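Local coordinates for precorrin-3 methylase (Rhodobacter capsulatus, PDB 3NUT), which probably transfers a methyl group from S-adenosyl-L-methionine to a tetrapyrrole intermediate of cobalamin (vitamin B12) biosynthesis, and here holds the by-product S-adenosyl-L-homocysteine, at residues A33-I38 and A49-L54; T12-G17 and R80-S85; V39-Y44 and T59-E64; S96-A101 and I113-G118. One frame throughout, in Å; residues are numbered along the deposited sequence.

Interaction 1: residues A33-I38 and A49-L54; sequences AEATDI and APREGL
Arg51 reaches from the loop 49-54 to the backbone of Ala33 and Ala35, where helix 26-34 ends. Its CB already points at 33-38. CG lies between the backbone N and the carbonyl carbon (chi1 76°), and the chain then bends at CG (chi2 -96°). CB, CG and CD act as the spacer that brings the guanidinium there. Arg51 NE stays 4.1 Å from Ala35 O. Arg51 CZ passes 3.8 Å from Ala33 O, which sits over one face of the group. Arg51 NH2 makes the bond across the contact: it donates to Ala35 O at 3.0 Å, in the carbonyl plane and on a lone pair. NH2 also donates to Leu32 O, in the last turn of helix 26-34. Ala33 O is close to NH2 too, but the angle is too poor for a bond. Arg51 NH1 turns back to its own loop, with a weak bond to Ala49 O at 3.3 Å. Leu54 follows as the last residue of a type II turn from Arg51, closed by Leu54 N to Arg51 O at 3.1 Å. Gly53 takes the positive phi of that turn. Leu54 CD2 lies over a guanidinium face near its rim, while Leu54 CD1 touches Ile38 CD1 at 3.9 Å. A leucine in place of Arg51 would probably leave Leu32 O and Ala35 O without this shared donor and let the loop drift from the helix end. The chemistry is that of a cation held by neutral carbonyls, with no carboxylate gripping it across the contact. Its charge probably suits the negative end of the helix dipole.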
loop_
_atom_site.group_PDB
_atom_site.type_symbol
_atom_site.label_atom_id
_atom_site.label_comp_id
_atom_site.label_asym_id
_atom_site.label_seq_id
_atom_site.Cartn_x
_atom_site.Cartn_y
_atom_site.Cartn_z
ATOM N N ALA A 33 -4.137 15.353 17.682
ATOM C CA ALA A 33 -4.748 15.989 18.866
ATOM C C ALA A 33 -3.756 16.076 20.041
ATOM O O ALA A 33 -3.954 16.884 20.956
ATOM C CB ALA A 33 -6.060 15.262 19.313
ATOM N N GLU A 34 -2.703 15.256 20.001
ATOM C CA GLU A 34 -1.651 15.267 21.047
ATOM C C GLU A 34 -0.432 16.142 20.776
ATOM O O GLU A 34 0.308 16.440 21.697
ATOM C CB GLU A 34 -1.118 13.870 21.289
ATOM C CG GLU A 34 -1.972 12.993 22.106
ATOM C CD GLU A 34 -1.131 12.225 23.073
ATOM O OE1 GLU A 34 -0.851 11.038 22.792
ATOM O OE2 GLU A 34 -0.719 12.841 24.102
ATOM N N ALA A 35 -0.205 16.507 19.512
ATOM C CA ALA A 35 0.936 17.328 19.090
ATOM C C ALA A 35 1.062 18.654 19.814
ATOM O O ALA A 35 0.072 19.386 19.903
ATOM C CB ALA A 35 0.802 17.613 17.624
ATOM N N THR A 36 2.274 19.000 20.290
ATOM C CA THR A 36 2.594 20.400 20.616
ATOM C C THR A 36 3.074 21.092 19.352
ATOM O O THR A 36 2.958 22.311 19.201
ATOM C CB THR A 36 3.732 20.545 21.662
ATOM O OG1 THR A 36 4.930 19.910 21.182
ATOM C CG2 THR A 36 3.339 19.919 23.026
ATOM N N ASP A 37 3.656 20.306 18.451
ATOM C CA ASP A 37 4.215 20.851 17.255
ATOM C C ASP A 37 3.832 20.049 15.995
ATOM O O ASP A 37 3.978 18.835 15.958
ATOM C CB ASP A 37 5.724 20.929 17.413
ATOM C CG ASP A 37 6.155 21.836 18.582
ATOM O OD1 ASP A 37 6.151 21.406 19.746
ATOM O OD2 ASP A 37 6.532 22.990 18.332
ATOM N N ILE A 38 3.317 20.738 14.972
ATOM C CA ILE A 38 3.130 20.112 13.669
ATOM C C ILE A 38 4.113 20.660 12.619
ATOM O O ILE A 38 4.249 21.858 12.457
ATOM C CB ILE A 38 1.651 20.111 13.229
ATOM C CG1 ILE A 38 0.801 19.476 14.345
ATOM C CG2 ILE A 38 1.480 19.363 11.887
ATOM C CD1 ILE A 38 -0.715 19.726 14.274
ATOM N N ALA A 49 -7.571 22.055 15.058
ATOM C CA ALA A 49 -8.261 22.753 16.140
ATOM C C ALA A 49 -7.245 23.574 16.933
ATOM O O ALA A 49 -6.273 23.018 17.395
ATOM C CB ALA A 49 -8.991 21.739 17.064
ATOM N N PRO A 50 -7.462 24.894 17.084
ATOM C CA PRO A 50 -6.528 25.709 17.868
ATOM C C PRO A 50 -6.583 25.372 19.339
ATOM O O PRO A 50 -7.636 24.968 19.850
ATOM C CB PRO A 50 -7.043 27.138 17.662
ATOM C CG PRO A 50 -7.808 27.082 16.357
ATOM C CD PRO A 50 -8.469 25.725 16.399
ATOM N N ARG A 51 -5.457 25.519 20.021
ATOM C CA ARG A 51 -5.418 25.343 21.469
ATOM C C ARG A 51 -4.106 25.839 22.070
ATOM O O ARG A 51 -3.093 25.955 21.398
ATOM C CB ARG A 51 -5.681 23.883 21.886
ATOM C CG ARG A 51 -4.498 22.909 21.660
ATOM C CD ARG A 51 -4.672 22.180 20.347
ATOM N NE ARG A 51 -3.678 21.129 20.113
ATOM C CZ ARG A 51 -3.797 20.208 19.165
ATOM N NH1 ARG A 51 -4.875 20.193 18.372
ATOM N NH2 ARG A 51 -2.836 19.312 18.995
ATOM N N GLU A 52 -4.161 26.118 23.356
ATOM C CA GLU A 52 -3.033 26.642 24.113
ATOM C C GLU A 52 -1.836 25.718 23.887
ATOM O O GLU A 52 -1.924 24.519 24.100
ATOM C CB GLU A 52 -3.454 26.758 25.600
ATOM C CG GLU A 52 -2.348 26.678 26.683
ATOM C CD GLU A 52 -2.901 26.270 28.069
ATOM O OE1 GLU A 52 -3.875 26.922 28.561
ATOM O OE2 GLU A 52 -2.355 25.293 28.660
ATOM N N GLY A 53 -0.743 26.289 23.385
ATOM C CA GLY A 53 0.514 25.572 23.240
ATOM C C GLY A 53 0.826 24.992 21.865
ATOM O O GLY A 53 1.967 24.588 21.627
ATOM N N LEU A 54 -0.170 24.955 20.966
ATOM C CA LEU A 54 0.016 24.360 19.622
ATOM C C LEU A 54 0.728 25.291 18.676
ATOM O O LEU A 54 0.320 26.428 18.485
ATOM C CB LEU A 54 -1.307 23.900 18.973
ATOM C CG LEU A 54 -1.219 23.429 17.512
ATOM C CD1 LEU A 54 -0.521 22.076 17.371
ATOM C CD2 LEU A 54 -2.608 23.388 16.856
#

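Interaction 2: residues T12-G17 and R80-S85; sequences TVAGLG and RVVVVS
Thr12 and Val83 make the shortest backbone bonds between two neighbouring parallel strands. Thr12 N donates to Val81 O at 2.6 Å, and Val83 N returns to Thr12 O at 2.6 Å. The strands 10-15 and 80-85 lie inside a five-stranded parallel alpha/beta sheet, the N-terminal sheet of this tetrapyrrole methylase. Three more bonds continue the register toward the C-terminal ends. Ala14 N meets Val83 O at 2.8 Å. Ser85 N meets Ala14 O at 3.0 Å. Leu16 N meets Ser85 O at 2.8 Å, beyond the end of the regular strand. There Leu16 and Gly17 both face Gly87 in a classic beta bulge. Between the bonds, CA-H groups of Val82, Val13, Val84 and Gly15 also approach carbonyl oxygens of the opposite strand. The two short strands are turned by 34°, the usual sense of sheet twist.

The packing divides over two faces. Thr12, Ala14, Val82 and Val84 share one, and helix 26-34 covers it through Val28 and Leu32. Val13, Val83 and Ser85 share the other, where Val13 and Val83 pack on Met94 of helix 94-104, and Val13 also on Leu98. Ser85 touches Ala93, and its side chain is about 5 Å from the bound S-adenosyl-L-homocysteine at the nearest atoms, so the strand ends border the ligand pocket. Leu16 lays CD1 against Val84 CB at 4.1 Å. Val82 has CG1 anti to its own N (chi1 176°). That branch leans forward and across to the next strand, onto the methyl of Ala14, with Val82 CG1 and Ala14 CB 3.8 Å apart.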
loop_
_atom_site.group_PDB
_atom_site.type_symbol
_atom_site.label_atom_id
_atom_site.label_comp_id
_atom_site.label_asym_id
_atom_site.label_seq_id
_atom_site.Cartn_x
_atom_site.Cartn_y
_atom_site.Cartn_z
ATOM N N THR A 12 6.477 11.913 15.775
ATOM C CA THR A 12 5.642 10.975 15.083
ATOM C C THR A 12 5.648 11.404 13.625
ATOM O O THR A 12 5.494 12.585 13.308
ATOM C CB THR A 12 4.197 11.011 15.656
ATOM O OG1 THR A 12 4.187 10.439 16.969
ATOM C CG2 THR A 12 3.221 10.213 14.747
ATOM N N VAL A 13 5.834 10.464 12.720
ATOM C CA VAL A 13 5.633 10.770 11.321
ATOM C C VAL A 13 4.289 10.152 10.964
ATOM O O VAL A 13 4.114 8.962 11.130
ATOM C CB VAL A 13 6.774 10.224 10.453
ATOM C CG1 VAL A 13 6.608 10.702 9.002
ATOM C CG2 VAL A 13 8.078 10.715 10.997
ATOM N N ALA A 14 3.343 10.968 10.510
ATOM C CA ALA A 14 1.963 10.546 10.346
ATOM C C ALA A 14 1.424 10.737 8.930
ATOM O O ALA A 14 1.489 11.852 8.385
ATOM C CB ALA A 14 1.086 11.330 11.332
ATOM N N GLY A 15 0.836 9.682 8.354
ATOM C CA GLY A 15 0.217 9.791 7.040
ATOM C C GLY A 15 -1.217 10.324 7.042
ATOM O O GLY A 15 -2.069 9.865 7.792
ATOM N N LEU A 16 -1.487 11.300 6.197
ATOM C CA LEU A 16 -2.805 11.911 6.158
ATOM C C LEU A 16 -3.721 11.311 5.109
ATOM O O LEU A 16 -4.835 11.844 4.900
ATOM C CB LEU A 16 -2.671 13.427 5.894
ATOM C CG LEU A 16 -1.925 14.267 6.937
ATOM C CD1 LEU A 16 -1.913 15.716 6.552
ATOM C CD2 LEU A 16 -2.586 14.176 8.316
ATOM N N GLY A 17 -3.305 10.230 4.443
ATOM C CA GLY A 17 -4.083 9.697 3.305
ATOM C C GLY A 17 -4.072 10.590 2.048
ATOM O O GLY A 17 -3.372 11.612 1.994
ATOM N N ARG A 80 6.184 17.393 21.568
ATOM C CA ARG A 80 5.547 16.255 20.955
ATOM C C ARG A 80 5.291 16.650 19.492
ATOM O O ARG A 80 4.312 17.339 19.189
ATOM C CB ARG A 80 4.235 15.889 21.696
ATOM C CG ARG A 80 4.431 15.157 23.007
ATOM C CD ARG A 80 3.150 15.047 23.829
ATOM N NE ARG A 80 3.186 16.110 24.824
ATOM C CZ ARG A 80 2.160 16.875 25.180
ATOM N NH1 ARG A 80 0.954 16.719 24.627
ATOM N NH2 ARG A 80 2.366 17.822 26.079
ATOM N N VAL A 81 6.160 16.169 18.608
ATOM C CA VAL A 81 6.265 16.648 17.242
ATOM C C VAL A 81 5.636 15.635 16.305
ATOM O O VAL A 81 6.050 14.480 16.275
ATOM C CB VAL A 81 7.745 16.876 16.834
ATOM C CG1 VAL A 81 7.850 17.611 15.526
ATOM C CG2 VAL A 81 8.513 17.671 17.944
ATOM N N VAL A 82 4.615 16.068 15.555
ATOM C CA VAL A 82 4.058 15.253 14.490
ATOM C C VAL A 82 4.559 15.809 13.170
ATOM O O VAL A 82 4.332 16.970 12.850
ATOM C CB VAL A 82 2.496 15.269 14.467
ATOM C CG1 VAL A 82 1.964 14.460 13.258
ATOM C CG2 VAL A 82 1.909 14.718 15.801
ATOM N N VAL A 83 5.237 14.976 12.395
ATOM C CA VAL A 83 5.683 15.394 11.079
ATOM C C VAL A 83 4.675 14.759 10.131
ATOM O O VAL A 83 4.414 13.547 10.194
ATOM C CB VAL A 83 7.120 14.892 10.768
ATOM C CG1 VAL A 83 7.488 15.180 9.311
ATOM C CG2 VAL A 83 8.141 15.487 11.750
ATOM N N VAL A 84 4.081 15.556 9.257
ATOM C CA VAL A 84 3.009 15.014 8.424
ATOM C C VAL A 84 3.422 14.745 6.962
ATOM O O VAL A 84 4.175 15.514 6.369
ATOM C CB VAL A 84 1.721 15.874 8.527
ATOM C CG1 VAL A 84 1.067 15.673 9.906
ATOM C CG2 VAL A 84 2.025 17.387 8.295
ATOM N N SER A 85 2.912 13.642 6.404
ATOM C CA SER A 85 3.016 13.340 4.981
ATOM C C SER A 85 1.670 12.992 4.417
ATOM O O SER A 85 0.852 12.368 5.088
ATOM C CB SER A 85 3.896 12.119 4.769
ATOM O OG SER A 85 5.250 12.516 4.814
#

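Interaction 3: residues V39-Y44 and T59-E64; sequences VGYIPY and TDNRVE
Asn61 faces two tyrosines, Tyr41 and Tyr44, and its amide is turned differently against each. The Tyr44 ring plane stands 70° from the amide, and Tyr44 OH accepts from Asn61 ND2 at 2.7 Å. The bond is bent, and the hydroxyl lies somewhat out of the amide plane. Tyr41 is turned only 36° from the same amide. Tyr41 CB touches Asn61 OD1 at 3.2 Å, and Asn61 CB lies over the rim of one ring face. On the opposite face, Pro43 CD sits 3.5 Å above the plane of Tyr41, over its centre. Tyr41 CG is anti to the backbone N (chi1 177°), which sets the ring between Pro43 and Asn61. The two tyrosines meet edge against face: Tyr41 CD2 lies over the centre of the Tyr44 ring, 3.5 Å above its plane. A phenylalanine in place of Tyr44 would probably keep this ring contact but leave Asn61 ND2 without its hydroxyl acceptor, so the amide could turn more freely.

Beside the tyrosines the backbones also join. Thr59 N donates to Gly40 O at 3.0 Å. A water links Ile42 N to Thr59 O. The side chains of Val39 and Thr59 cross at about a right angle, with Val39 CG1 3.8 Å from Thr59 CG2. Asn61 centres an inverse gamma turn.

The contact lies at the C-terminal ends of strands 37-40 and 55-58, near the bound S-adenosyl-L-homocysteine. Strand 80-85 flanks Val39 on its other side. Tyr44 rests on Leu16 and Ser86, while Val63 leads on to Met94 and Ala97 of helix 94-104.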
loop_
_atom_site.group_PDB
_atom_site.type_symbol
_atom_site.label_atom_id
_atom_site.label_comp_id
_atom_site.label_asym_id
_atom_site.label_seq_id
_atom_site.Cartn_x
_atom_site.Cartn_y
_atom_site.Cartn_z
ATOM N N VAL A 39 4.830 19.761 11.939
ATOM C CA VAL A 39 5.780 20.126 10.895
ATOM C C VAL A 39 5.244 19.561 9.578
ATOM O O VAL A 39 4.972 18.369 9.495
ATOM C CB VAL A 39 7.179 19.502 11.200
ATOM C CG1 VAL A 39 8.175 19.774 10.052
ATOM C CG2 VAL A 39 7.709 20.012 12.519
ATOM N N GLY A 40 5.051 20.416 8.565
ATOM C CA GLY A 40 4.570 19.970 7.251
ATOM C C GLY A 40 3.910 21.031 6.397
ATOM O O GLY A 40 4.045 22.225 6.630
ATOM N N TYR A 41 3.168 20.577 5.407
ATOM C CA TYR A 41 2.623 21.438 4.402
ATOM C C TYR A 41 1.291 21.950 4.899
ATOM O O TYR A 41 0.292 21.240 4.877
ATOM C CB TYR A 41 2.509 20.677 3.077
ATOM C CG TYR A 41 1.882 21.475 1.945
ATOM C CD1 TYR A 41 2.553 22.559 1.361
ATOM C CD2 TYR A 41 0.621 21.131 1.449
ATOM C CE1 TYR A 41 1.970 23.292 0.319
ATOM C CE2 TYR A 41 0.038 21.837 0.414
ATOM C CZ TYR A 41 0.707 22.927 -0.150
ATOM O OH TYR A 41 0.098 23.632 -1.186
ATOM N N ILE A 42 1.286 23.203 5.329
ATOM C CA ILE A 42 0.176 23.803 6.049
ATOM C C ILE A 42 -1.245 23.633 5.440
ATOM O O ILE A 42 -2.217 23.376 6.166
ATOM C CB ILE A 42 0.507 25.294 6.402
ATOM C CG1 ILE A 42 1.803 25.379 7.230
ATOM C CG2 ILE A 42 -0.635 25.937 7.153
ATOM C CD1 ILE A 42 1.726 24.754 8.658
ATOM N N PRO A 43 -1.386 23.766 4.113
ATOM C CA PRO A 43 -2.745 23.495 3.589
ATOM C C PRO A 43 -3.290 22.103 3.996
ATOM O O PRO A 43 -4.480 21.960 4.176
ATOM C CB PRO A 43 -2.568 23.609 2.077
ATOM C CG PRO A 43 -1.445 24.581 1.919
ATOM C CD PRO A 43 -0.492 24.309 3.069
ATOM N N TYR A 44 -2.421 21.122 4.224
ATOM C CA TYR A 44 -2.855 19.833 4.791
ATOM C C TYR A 44 -3.505 19.913 6.167
ATOM O O TYR A 44 -4.335 19.083 6.506
ATOM C CB TYR A 44 -1.709 18.836 4.884
ATOM C CG TYR A 44 -1.153 18.375 3.560
ATOM C CD1 TYR A 44 -1.910 18.456 2.389
ATOM C CD2 TYR A 44 0.154 17.864 3.478
ATOM C CE1 TYR A 44 -1.396 18.028 1.184
ATOM C CE2 TYR A 44 0.686 17.433 2.265
ATOM C CZ TYR A 44 -0.108 17.515 1.135
ATOM O OH TYR A 44 0.416 17.109 -0.057
ATOM N N THR A 59 6.443 23.853 5.969
ATOM C CA THR A 59 7.462 23.404 5.044
ATOM C C THR A 59 6.805 23.358 3.680
ATOM O O THR A 59 5.571 23.413 3.560
ATOM C CB THR A 59 8.056 21.984 5.411
ATOM O OG1 THR A 59 7.182 20.950 4.961
ATOM C CG2 THR A 59 8.265 21.808 6.901
ATOM N N ASP A 60 7.612 23.281 2.642
ATOM C CA ASP A 60 7.054 23.103 1.315
ATOM C C ASP A 60 6.723 21.624 1.149
ATOM O O ASP A 60 6.948 20.817 2.065
ATOM C CB ASP A 60 8.027 23.604 0.250
ATOM C CG ASP A 60 9.303 22.829 0.243
ATOM O OD1 ASP A 60 9.274 21.660 0.689
ATOM O OD2 ASP A 60 10.326 23.387 -0.212
ATOM N N ASN A 61 6.174 21.240 0.008
ATOM C CA ASN A 61 5.720 19.862 -0.076
ATOM C C ASN A 61 6.781 18.881 -0.551
ATOM O O ASN A 61 6.593 18.181 -1.533
ATOM C CB ASN A 61 4.417 19.716 -0.856
ATOM C CG ASN A 61 3.542 18.667 -0.247
ATOM O OD1 ASN A 61 3.588 18.468 0.964
ATOM N ND2 ASN A 61 2.766 17.961 -1.060
ATOM N N ARG A 62 7.885 18.809 0.172
ATOM C CA ARG A 62 9.050 18.104 -0.324
ATOM C C ARG A 62 9.756 17.365 0.814
ATOM O O ARG A 62 9.636 17.752 1.955
ATOM C CB ARG A 62 9.978 19.133 -0.945
ATOM C CG ARG A 62 10.661 18.718 -2.252
ATOM C CD ARG A 62 11.221 19.970 -2.953
ATOM N NE ARG A 62 11.511 21.037 -1.981
ATOM C CZ ARG A 62 12.654 21.174 -1.294
ATOM N NH1 ARG A 62 13.667 20.325 -1.467
ATOM N NH2 ARG A 62 12.790 22.177 -0.429
ATOM N N VAL A 63 10.488 16.305 0.504
ATOM C CA VAL A 63 11.242 15.590 1.525
ATOM C C VAL A 63 12.624 16.230 1.746
ATOM O O VAL A 63 13.434 16.255 0.833
ATOM C CB VAL A 63 11.411 14.098 1.165
ATOM C CG1 VAL A 63 12.355 13.430 2.146
ATOM C CG2 VAL A 63 10.063 13.375 1.134
ATOM N N GLU A 64 12.881 16.741 2.950
ATOM C CA GLU A 64 14.208 17.296 3.311
ATOM C C GLU A 64 14.682 16.805 4.699
ATOM O O GLU A 64 13.879 16.679 5.629
ATOM C CB GLU A 64 14.231 18.848 3.198
ATOM C CG GLU A 64 15.424 19.604 3.914
ATOM C CD GLU A 64 16.798 19.584 3.163
ATOM O OE1 GLU A 64 17.610 18.623 3.337
ATOM O OE2 GLU A 64 17.090 20.574 2.431
HETATM O O HOH W 1 3.666 24.965 4.469
#

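Interaction 4: residues S96-A101 and I113-G118; sequences SALFEA and IRILPG
Phe99 and Leu98 of helix 94-104 meet Ile113 and Ile115 of strand 113-116. Leu98 and Ile113 reach toward each other tip to tip, with Leu98 CD2 3.8 Å from Ile113 CG2. Phe99 brings its far end to both isoleucines. Phe99 CE2 is 3.6 Å from Ile115 CD1, and Phe99 CZ is 3.7 Å from Ile115 CG1. Phe99 CZ also lies 3.9 Å from Ile113 CG2, as the two side chains slide past each other in opposite directions.

Backbone geometry sets this up. The helix runs nearly antiparallel to the strand, at 164°, with the short axes 10.8 Å apart. Leu98 CG is anti to the backbone N (chi1 171°), and chi2 of 65° then sets CD2 against Ile113. Ile113 and Ile115 both point from the strand to the helix. Strand 80-85, helix 94-104 and strand 113-116 follow in the chain as a beta-alpha-beta crossover, passing over strand 10-15. Accordingly Leu98 also touches Val11 and Val13 of that middle strand, and Leu72 of helix 65-76. The second subunit also closes on this contact: Trp242 of the other chain meets the Phe99 ring and packs on Ile113.

No hydrogen bond or charge crosses between the two segments. The contact rests on branched aliphatic groups and one ring, all buried. Its hold is therefore hydrophobic and dispersive, and depends on shape rather than on bond direction.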
loop_
_atom_site.group_PDB
_atom_site.type_symbol
_atom_site.label_atom_id
_atom_site.label_comp_id
_atom_site.label_asym_id
_atom_site.label_seq_id
_atom_site.Cartn_x
_atom_site.Cartn_y
_atom_site.Cartn_z
ATOM N N SER A 96 11.406 7.735 5.993
ATOM C CA SER A 96 12.781 7.516 5.516
ATOM C C SER A 96 13.789 8.609 5.896
ATOM O O SER A 96 14.870 8.324 6.425
ATOM C CB SER A 96 12.791 7.419 3.989
ATOM O OG SER A 96 13.069 6.098 3.592
ATOM N N ALA A 97 13.425 9.844 5.569
ATOM C CA ALA A 97 14.217 11.012 5.859
ATOM C C ALA A 97 14.456 11.205 7.350
ATOM O O ALA A 97 15.515 11.665 7.746
ATOM C CB ALA A 97 13.525 12.235 5.311
ATOM N N LEU A 98 13.463 10.886 8.171
ATOM C CA LEU A 98 13.651 10.976 9.620
ATOM C C LEU A 98 14.737 10.005 10.079
ATOM O O LEU A 98 15.583 10.368 10.912
ATOM C CB LEU A 98 12.337 10.752 10.392
ATOM C CG LEU A 98 12.433 10.612 11.926
ATOM C CD1 LEU A 98 12.929 11.918 12.553
ATOM C CD2 LEU A 98 11.092 10.187 12.548
ATOM N N PHE A 99 14.718 8.796 9.537
ATOM C CA PHE A 99 15.706 7.790 9.907
ATOM C C PHE A 99 17.068 8.114 9.304
ATOM O O PHE A 99 18.108 7.852 9.941
ATOM C CB PHE A 99 15.235 6.367 9.601
ATOM C CG PHE A 99 14.021 5.987 10.384
ATOM C CD1 PHE A 99 14.079 5.907 11.762
ATOM C CD2 PHE A 99 12.799 5.767 9.753
ATOM C CE1 PHE A 99 12.950 5.585 12.496
ATOM C CE2 PHE A 99 11.681 5.449 10.480
ATOM C CZ PHE A 99 11.736 5.365 11.837
ATOM N N GLU A 100 17.064 8.734 8.123
ATOM C CA GLU A 100 18.295 9.373 7.629
ATOM C C GLU A 100 18.842 10.503 8.520
ATOM O O GLU A 100 20.038 10.528 8.777
ATOM C CB GLU A 100 18.176 9.851 6.186
ATOM C CG GLU A 100 18.207 8.724 5.199
ATOM C CD GLU A 100 17.841 9.163 3.776
ATOM O OE1 GLU A 100 16.717 8.826 3.334
ATOM O OE2 GLU A 100 18.691 9.820 3.117
ATOM N N ALA A 101 18.001 11.426 8.975
ATOM C CA ALA A 101 18.484 12.458 9.879
ATOM C C ALA A 101 18.977 11.871 11.208
ATOM O O ALA A 101 19.946 12.335 11.749
ATOM C CB ALA A 101 17.419 13.506 10.126
ATOM N N ILE A 113 10.280 7.535 18.687
ATOM C CA ILE A 113 9.839 7.750 17.335
ATOM C C ILE A 113 8.697 6.799 17.050
ATOM O O ILE A 113 8.768 5.655 17.422
ATOM C CB ILE A 113 10.965 7.527 16.293
ATOM C CG1 ILE A 113 11.821 8.790 16.178
ATOM C CG2 ILE A 113 10.359 7.253 14.922
ATOM C CD1 ILE A 113 13.320 8.541 15.789
ATOM N N ARG A 114 7.644 7.308 16.412
ATOM C CA ARG A 114 6.468 6.528 16.052
ATOM C C ARG A 114 6.139 6.849 14.604
ATOM O O ARG A 114 6.104 8.024 14.226
ATOM C CB ARG A 114 5.298 6.958 16.926
ATOM C CG ARG A 114 5.477 6.707 18.434
ATOM C CD ARG A 114 4.616 7.671 19.247
ATOM N NE ARG A 114 4.699 7.408 20.685
ATOM C CZ ARG A 114 3.942 7.977 21.623
ATOM N NH1 ARG A 114 3.012 8.860 21.310
ATOM N NH2 ARG A 114 4.122 7.645 22.899
ATOM N N ILE A 115 5.904 5.818 13.794
ATOM C CA ILE A 115 5.564 5.969 12.386
ATOM C C ILE A 115 4.136 5.438 12.201
ATOM O O ILE A 115 3.875 4.260 12.457
ATOM C CB ILE A 115 6.541 5.161 11.486
ATOM C CG1 ILE A 115 8.006 5.496 11.840
ATOM C CG2 ILE A 115 6.249 5.409 9.937
ATOM C CD1 ILE A 115 8.465 6.906 11.365
ATOM N N LEU A 116 3.221 6.321 11.772
ATOM C CA LEU A 116 1.792 6.018 11.710
ATOM C C LEU A 116 1.325 5.943 10.255
ATOM O O LEU A 116 1.378 6.944 9.541
ATOM C CB LEU A 116 1.001 7.094 12.479
ATOM C CG LEU A 116 1.484 7.304 13.931
ATOM C CD1 LEU A 116 0.512 8.269 14.630
ATOM C CD2 LEU A 116 1.555 5.952 14.695
ATOM N N PRO A 117 0.893 4.759 9.815
ATOM C CA PRO A 117 0.577 4.523 8.410
ATOM C C PRO A 117 -0.630 5.319 7.932
ATOM O O PRO A 117 -1.386 5.827 8.754
ATOM C CB PRO A 117 0.285 3.002 8.343
ATOM C CG PRO A 117 0.089 2.542 9.764
ATOM C CD PRO A 117 0.911 3.516 10.609
ATOM N N GLY A 118 -0.821 5.403 6.610
ATOM C CA GLY A 118 -2.068 5.979 6.005
ATOM C C GLY A 118 -2.409 5.326 4.661
ATOM O O GLY A 118 -1.658 4.459 4.152
#

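In the fold
All four contacts reach the five-stranded parallel sheet, ordered 55-58, 37-40, 80-85, 10-15, 113-116. Interaction 2 joins two inner strands and touches the other three contacts. Strand 80-85 links it to interactions 1 and 3 through strand 37-40; Val82 N bonds Asp37 O at 2.9 Å, and Val84 N bonds Val39 O at 3.0 Å. On the other side Val13 bonds Arg114 and Leu116 of interaction 4, with the contact centres 8 Å apart. Interaction 3 meets interaction 4 where Val63 packs on Ala97. Interactions 2 and 3 come nearest S-adenosyl-L-homocysteine: the side chains of Ser85 and Tyr44 are about 5 and 6 Å from it at the nearest atoms. Interaction 1 lies away from the annotated sites.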